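Local atomic coordinates of zinc chaperone AztD (Citrobacter koseri, PDB entry 6N01), a protein that acts as a periplasmic zinc chaperone, binding zinc ions and passing one of them directly to the solute-binding protein AztC of the AztABCD transport system. Residues H126-Q131 and H169-P174; L117-K122 and S143-G148. All blocks are in the same frame, centred on the assembly; numbering follows the deposited sequence.

Contact 1: H126-Q131 and H169-P174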
loop_
_atom_site.group_PDB
_atom_site.type_symbol
_atom_site.label_atom_id
_atom_site.label_comp_id
_atom_site.label_asym_id
_atom_site.label_seq_id
_atom_site.Cartn_x
_atom_site.Cartn_y
_atom_site.Cartn_z
ATOM N N HIS A 126 -7.184 -6.991 -0.856
ATOM C CA HIS A 126 -6.404 -5.893 -1.422
ATOM C C HIS A 126 -7.277 -4.651 -1.628
ATOM O O HIS A 126 -8.400 -4.731 -2.142
ATOM C CB HIS A 126 -5.765 -6.335 -2.750
ATOM C CG HIS A 126 -4.478 -7.099 -2.597
ATOM N ND1 HIS A 126 -3.269 -6.614 -3.051
ATOM C CD2 HIS A 126 -4.212 -8.317 -2.063
ATOM C CE1 HIS A 126 -2.314 -7.495 -2.799
ATOM N NE2 HIS A 126 -2.861 -8.537 -2.199
ATOM N N PHE A 127 -6.761 -3.502 -1.194
ATOM C CA PHE A 127 -7.406 -2.210 -1.359
ATOM C C PHE A 127 -6.579 -1.439 -2.361
ATOM O O PHE A 127 -5.343 -1.450 -2.268
ATOM C CB PHE A 127 -7.461 -1.468 -0.025
ATOM C CG PHE A 127 -7.827 -0.040 -0.140
ATOM C CD1 PHE A 127 -6.847 0.913 -0.412
ATOM C CD2 PHE A 127 -9.136 0.371 0.032
ATOM C CE1 PHE A 127 -7.167 2.222 -0.511
ATOM C CE2 PHE A 127 -9.456 1.685 -0.052
ATOM C CZ PHE A 127 -8.472 2.623 -0.336
ATOM N N VAL A 128 -7.240 -0.832 -3.349
ATOM C CA VAL A 128 -6.550 0.008 -4.342
ATOM C C VAL A 128 -7.340 1.302 -4.536
ATOM O O VAL A 128 -8.484 1.264 -5.014
ATOM C CB VAL A 128 -6.406 -0.725 -5.694
ATOM C CG1 VAL A 128 -5.721 0.158 -6.727
ATOM C CG2 VAL A 128 -5.678 -2.011 -5.520
ATOM N N GLU A 129 -6.700 2.449 -4.295
ATOM C CA GLU A 129 -7.323 3.732 -4.604
ATOM C C GLU A 129 -6.462 4.550 -5.559
ATOM O O GLU A 129 -5.239 4.566 -5.474
ATOM C CB GLU A 129 -7.647 4.554 -3.329
ATOM C CG GLU A 129 -8.405 5.873 -3.632
ATOM C CD GLU A 129 -7.434 7.027 -3.947
ATOM O OE1 GLU A 129 -6.215 6.843 -3.743
ATOM O OE2 GLU A 129 -7.866 8.112 -4.355
ATOM N N ARG A 130 -7.150 5.238 -6.453
ATOM C CA ARG A 130 -6.539 5.970 -7.540
ATOM C C ARG A 130 -7.445 7.123 -7.942
ATOM O O ARG A 130 -8.583 6.914 -8.326
ATOM C CB ARG A 130 -6.379 5.042 -8.732
ATOM C CG ARG A 130 -5.000 4.448 -8.943
ATOM C CD ARG A 130 -4.907 3.594 -10.211
ATOM N NE ARG A 130 -6.003 3.834 -11.136
ATOM C CZ ARG A 130 -6.032 4.812 -12.026
ATOM N NH1 ARG A 130 -4.997 5.615 -12.173
ATOM N NH2 ARG A 130 -7.095 4.969 -12.785
ATOM N N GLN A 131 -6.930 8.333 -7.850
ATOM C CA GLN A 131 -7.667 9.526 -8.318
ATOM C C GLN A 131 -9.074 9.562 -7.716
ATOM O O GLN A 131 -10.041 9.969 -8.356
ATOM C CB GLN A 131 -7.708 9.576 -9.859
ATOM C CG GLN A 131 -6.326 9.459 -10.473
ATOM C CD GLN A 131 -6.320 9.336 -11.979
ATOM O OE1 GLN A 131 -7.177 8.684 -12.574
ATOM N NE2 GLN A 131 -5.333 9.957 -12.608
ATOM N N HIS A 169 -8.086 -14.819 -4.003
ATOM C CA HIS A 169 -7.205 -13.782 -3.460
ATOM C C HIS A 169 -6.639 -13.009 -4.633
ATOM O O HIS A 169 -5.651 -13.418 -5.242
ATOM C CB HIS A 169 -6.074 -14.353 -2.616
ATOM C CG HIS A 169 -5.208 -13.292 -2.012
ATOM N ND1 HIS A 169 -5.624 -12.490 -0.966
ATOM C CD2 HIS A 169 -3.983 -12.839 -2.369
ATOM C CE1 HIS A 169 -4.674 -11.620 -0.682
ATOM N NE2 HIS A 169 -3.667 -11.810 -1.517
ATOM N N GLY A 170 -7.280 -11.893 -4.962
ATOM C CA GLY A 170 -6.926 -11.182 -6.162
ATOM C C GLY A 170 -6.835 -9.691 -5.948
ATOM O O GLY A 170 -6.592 -9.240 -4.826
ATOM N N VAL A 171 -7.037 -8.908 -7.005
ATOM C CA VAL A 171 -6.863 -7.466 -6.905
ATOM C C VAL A 171 -7.714 -6.818 -7.980
ATOM O O VAL A 171 -7.859 -7.339 -9.096
ATOM C CB VAL A 171 -5.366 -7.086 -6.998
ATOM C CG1 VAL A 171 -4.775 -7.617 -8.248
ATOM C CG2 VAL A 171 -5.123 -5.597 -6.858
ATOM N N ALA A 172 -8.303 -5.686 -7.627
ATOM C CA ALA A 172 -9.030 -4.873 -8.581
ATOM C C ALA A 172 -8.434 -3.481 -8.587
ATOM O O ALA A 172 -8.220 -2.903 -7.520
ATOM C CB ALA A 172 -10.504 -4.811 -8.236
ATOM N N VAL A 173 -8.169 -2.954 -9.777
ATOM C CA VAL A 173 -7.634 -1.609 -9.954
ATOM C C VAL A 173 -8.721 -0.760 -10.619
ATOM O O VAL A 173 -9.207 -1.139 -11.691
ATOM C CB VAL A 173 -6.357 -1.632 -10.804
ATOM C CG1 VAL A 173 -5.644 -0.319 -10.749
ATOM C CG2 VAL A 173 -5.468 -2.775 -10.397
ATOM N N PRO A 174 -9.164 0.355 -10.023
ATOM C CA PRO A 174 -10.279 1.126 -10.607
ATOM C C PRO A 174 -9.796 2.133 -11.626
ATOM O O PRO A 174 -8.796 2.824 -11.425
ATOM C CB PRO A 174 -10.864 1.848 -9.392
ATOM C CG PRO A 174 -9.695 2.128 -8.552
ATOM C CD PRO A 174 -8.728 0.977 -8.761
HETATM O O HOH W 1 -8.308 -4.360 -5.242
#

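Contact 2: L117-K122 and S143-G148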
loop_
_atom_site.group_PDB
_atom_site.type_symbol
_atom_site.label_atom_id
_atom_site.label_comp_id
_atom_site.label_asym_id
_atom_site.label_seq_id
_atom_site.Cartn_x
_atom_site.Cartn_y
_atom_site.Cartn_z
ATOM N N LEU A 117 -19.936 4.913 7.302
ATOM C CA LEU A 117 -19.819 4.065 6.127
ATOM C C LEU A 117 -18.893 2.896 6.437
ATOM O O LEU A 117 -17.791 3.087 6.957
ATOM C CB LEU A 117 -19.277 4.886 4.959
ATOM C CG LEU A 117 -19.277 4.251 3.561
ATOM C CD1 LEU A 117 -19.773 5.348 2.642
ATOM C CD2 LEU A 117 -17.950 3.713 3.043
ATOM N N GLU A 118 -19.356 1.685 6.153
ATOM C CA GLU A 118 -18.559 0.469 6.216
ATOM C C GLU A 118 -18.846 -0.381 4.997
ATOM O O GLU A 118 -19.971 -0.408 4.501
ATOM C CB GLU A 118 -18.853 -0.375 7.446
ATOM C CG GLU A 118 -18.405 0.173 8.776
ATOM C CD GLU A 118 -18.640 -0.867 9.870
ATOM O OE1 GLU A 118 -19.349 -1.857 9.573
ATOM O OE2 GLU A 118 -18.126 -0.723 11.001
ATOM N N LEU A 119 -17.816 -1.014 4.485
ATOM C CA LEU A 119 -17.954 -2.018 3.447
ATOM C C LEU A 119 -18.035 -3.419 4.050
ATOM O O LEU A 119 -17.310 -3.750 4.997
ATOM C CB LEU A 119 -16.774 -1.886 2.487
ATOM C CG LEU A 119 -16.929 -0.950 1.275
ATOM C CD1 LEU A 119 -17.716 0.309 1.540
ATOM C CD2 LEU A 119 -15.509 -0.601 0.775
ATOM N N THR A 120 -18.920 -4.253 3.505
ATOM C CA THR A 120 -19.151 -5.574 4.075
ATOM C C THR A 120 -18.979 -6.638 3.008
ATOM O O THR A 120 -19.287 -6.435 1.829
ATOM C CB THR A 120 -20.552 -5.704 4.718
ATOM O OG1 THR A 120 -21.570 -5.441 3.738
ATOM C CG2 THR A 120 -20.694 -4.723 5.874
ATOM N N GLY A 121 -18.482 -7.771 3.458
ATOM C CA GLY A 121 -18.140 -8.887 2.607
ATOM C C GLY A 121 -17.130 -9.787 3.283
ATOM O O GLY A 121 -16.429 -9.402 4.226
ATOM N N LYS A 122 -17.052 -11.014 2.775
ATOM C CA LYS A 122 -16.187 -12.033 3.353
ATOM C C LYS A 122 -14.731 -11.788 3.002
ATOM O O LYS A 122 -14.369 -11.776 1.818
ATOM C CB LYS A 122 -16.598 -13.423 2.885
ATOM C CG LYS A 122 -17.826 -13.951 3.615
ATOM C CD LYS A 122 -18.692 -14.851 2.751
ATOM C CE LYS A 122 -19.949 -15.246 3.506
ATOM N NZ LYS A 122 -20.797 -16.195 2.739
ATOM N N SER A 143 -17.552 -10.781 -6.056
ATOM C CA SER A 143 -17.539 -9.404 -6.500
ATOM C C SER A 143 -16.503 -8.595 -5.737
ATOM O O SER A 143 -16.169 -8.903 -4.587
ATOM C CB SER A 143 -18.889 -8.747 -6.285
ATOM O OG SER A 143 -19.841 -9.331 -7.150
ATOM N N ALA A 144 -16.006 -7.561 -6.415
ATOM C CA ALA A 144 -15.259 -6.468 -5.828
ATOM C C ALA A 144 -16.162 -5.245 -5.795
ATOM O O ALA A 144 -17.056 -5.085 -6.642
ATOM C CB ALA A 144 -13.997 -6.191 -6.641
ATOM N N GLN A 145 -15.901 -4.353 -4.844
ATOM C CA GLN A 145 -16.747 -3.189 -4.593
ATOM C C GLN A 145 -15.990 -1.939 -5.024
ATOM O O GLN A 145 -14.874 -1.706 -4.574
ATOM C CB GLN A 145 -17.128 -3.117 -3.116
ATOM C CG GLN A 145 -17.888 -4.348 -2.663
ATOM C CD GLN A 145 -18.370 -4.307 -1.244
ATOM O OE1 GLN A 145 -18.512 -3.246 -0.646
ATOM N NE2 GLN A 145 -18.702 -5.479 -0.710
ATOM N N ILE A 146 -16.574 -1.163 -5.921
ATOM C CA ILE A 146 -15.971 0.057 -6.422
ATOM C C ILE A 146 -16.789 1.222 -5.888
ATOM O O ILE A 146 -18.029 1.199 -5.924
ATOM C CB ILE A 146 -15.898 0.079 -7.962
ATOM C CG1 ILE A 146 -14.689 -0.710 -8.495
ATOM C CG2 ILE A 146 -15.775 1.471 -8.463
ATOM C CD1 ILE A 146 -14.591 -2.097 -8.056
ATOM N N LEU A 147 -16.107 2.238 -5.394
ATOM C CA LEU A 147 -16.786 3.422 -4.886
ATOM C C LEU A 147 -15.857 4.615 -5.100
ATOM O O LEU A 147 -14.805 4.481 -5.728
ATOM C CB LEU A 147 -17.209 3.196 -3.428
ATOM C CG LEU A 147 -16.163 2.798 -2.385
ATOM C CD1 LEU A 147 -16.709 3.173 -1.006
ATOM C CD2 LEU A 147 -15.866 1.336 -2.398
ATOM N N GLY A 148 -16.254 5.782 -4.591
ATOM C CA GLY A 148 -15.557 7.028 -4.877
ATOM C C GLY A 148 -15.297 7.766 -3.582
ATOM O O GLY A 148 -16.160 7.811 -2.715
#

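Contact 1: H126-Q131 and H169-P174
Two different first torsions bring the imidazoles of His126 and His169 together: His126 holds CG anti to its carbonyl carbon (chi1 -83°), while His169 turns CG opposite its own backbone N (chi1 -177°). The side chains cross at about a right angle, and His126 NE2 lies 3.4 Å from His169 NE2, which sits at the edge of the His126 ring. His126 is modelled in two conformers, so this spacing describes one of them. His169 ND1 is hydrogen-bonded to Asp139, a second-shell carboxylate that probably restrains the ring's rotation.

Next along the strand, Val128 CG2 packs 3.4 Å from Ala172 O and 3.9 Å from Val171 CG2. Val128 CG1 comes within 3.7 Å of Pro174 CD. The backbones are too far apart here for direct pairing, and one water bridges them, accepting from Ala172 N at 2.7 Å and donating to His126 O. At the far end Arg130, bent at chi3, grips Pro174 O side-on: NE (3.0 Å) and NH2 (3.1 Å) both donate to this one oxygen, which lies in the guanidinium plane. This is how the innermost strands of consecutive blades meet in an eight-bladed beta-propeller, and here the N-terminal ends of the two segments also carry zinc site 1, which His126 and His169 form with His216.

Contact 2: L117-K122 and S143-G148
Leu119 and Leu147 reach toward each other tip to tip, and their methyls, CD2 against CD2 at 3.7 Å, form the tight part of an interface with no backbone-to-backbone pairing, bridged by side chains and by one side-chain-to-backbone bond. Leu147 holds CG between its backbone N and carbonyl carbon (chi1 56°), which turns CG toward Leu119, with CD1 pointing across and CD2 running alongside the strand. Leu147 CD1 lies 4.0 Å from Leu119 CD1 and also meets Leu117 CD2, more distantly, at 4.3 Å. The axes of the short segments come no nearer than 9.4 Å and run roughly antiparallel, so the two belong to facing layers.

Toward Thr120 the packing gives way to a polar link. Gln145 extends beyond CG and slides past Leu119 in the opposite direction, its OE1 lying 3.4 Å from Leu119 CG. The amide nitrogen goes further: NE2 donates to Thr120 O at 2.8 Å with an N-H...O angle of 149°. That oxygen lies close to the amide plane, whereas the donor is tilted 29° from the plane of the carbonyl. One bond thus ties a buried glutamine to the backbone of a residue whose own CB points away from this contact, on the solvent side, where Thr120 and Lys122 are exposed.

Ile159, from the loop before strand 160-163, touches Leu119, Gln145 and Leu147. Within its sheet, strand 143-148 lies between strands 133-138 and 160-163; strand 113-120 is the outermost of its own sheet and pairs with strand 88-93.

Overall arrangement
Both contacts join adjacent blades of the propeller, but at different depths. The centre of contact 1, between two innermost strands, lies about 10 Å from the chain's centre; that of contact 2, which sets the outermost strand of one blade against the third strand of the next, about 18 Å. Both are mainly buried, and contact 2 reaches the surface at Thr120. They share the blade containing strands 124-130 and 143-148, and strand 113-120 leads directly into strand 124-130. The two touch through Ala172 CB and Ala144 CB, 4.1 Å apart. Their polar chemistry differs: the inner contact adds metal-binding histidines, a bridging water and an arginine, the outer one a single hydrogen bond from a side-chain amide.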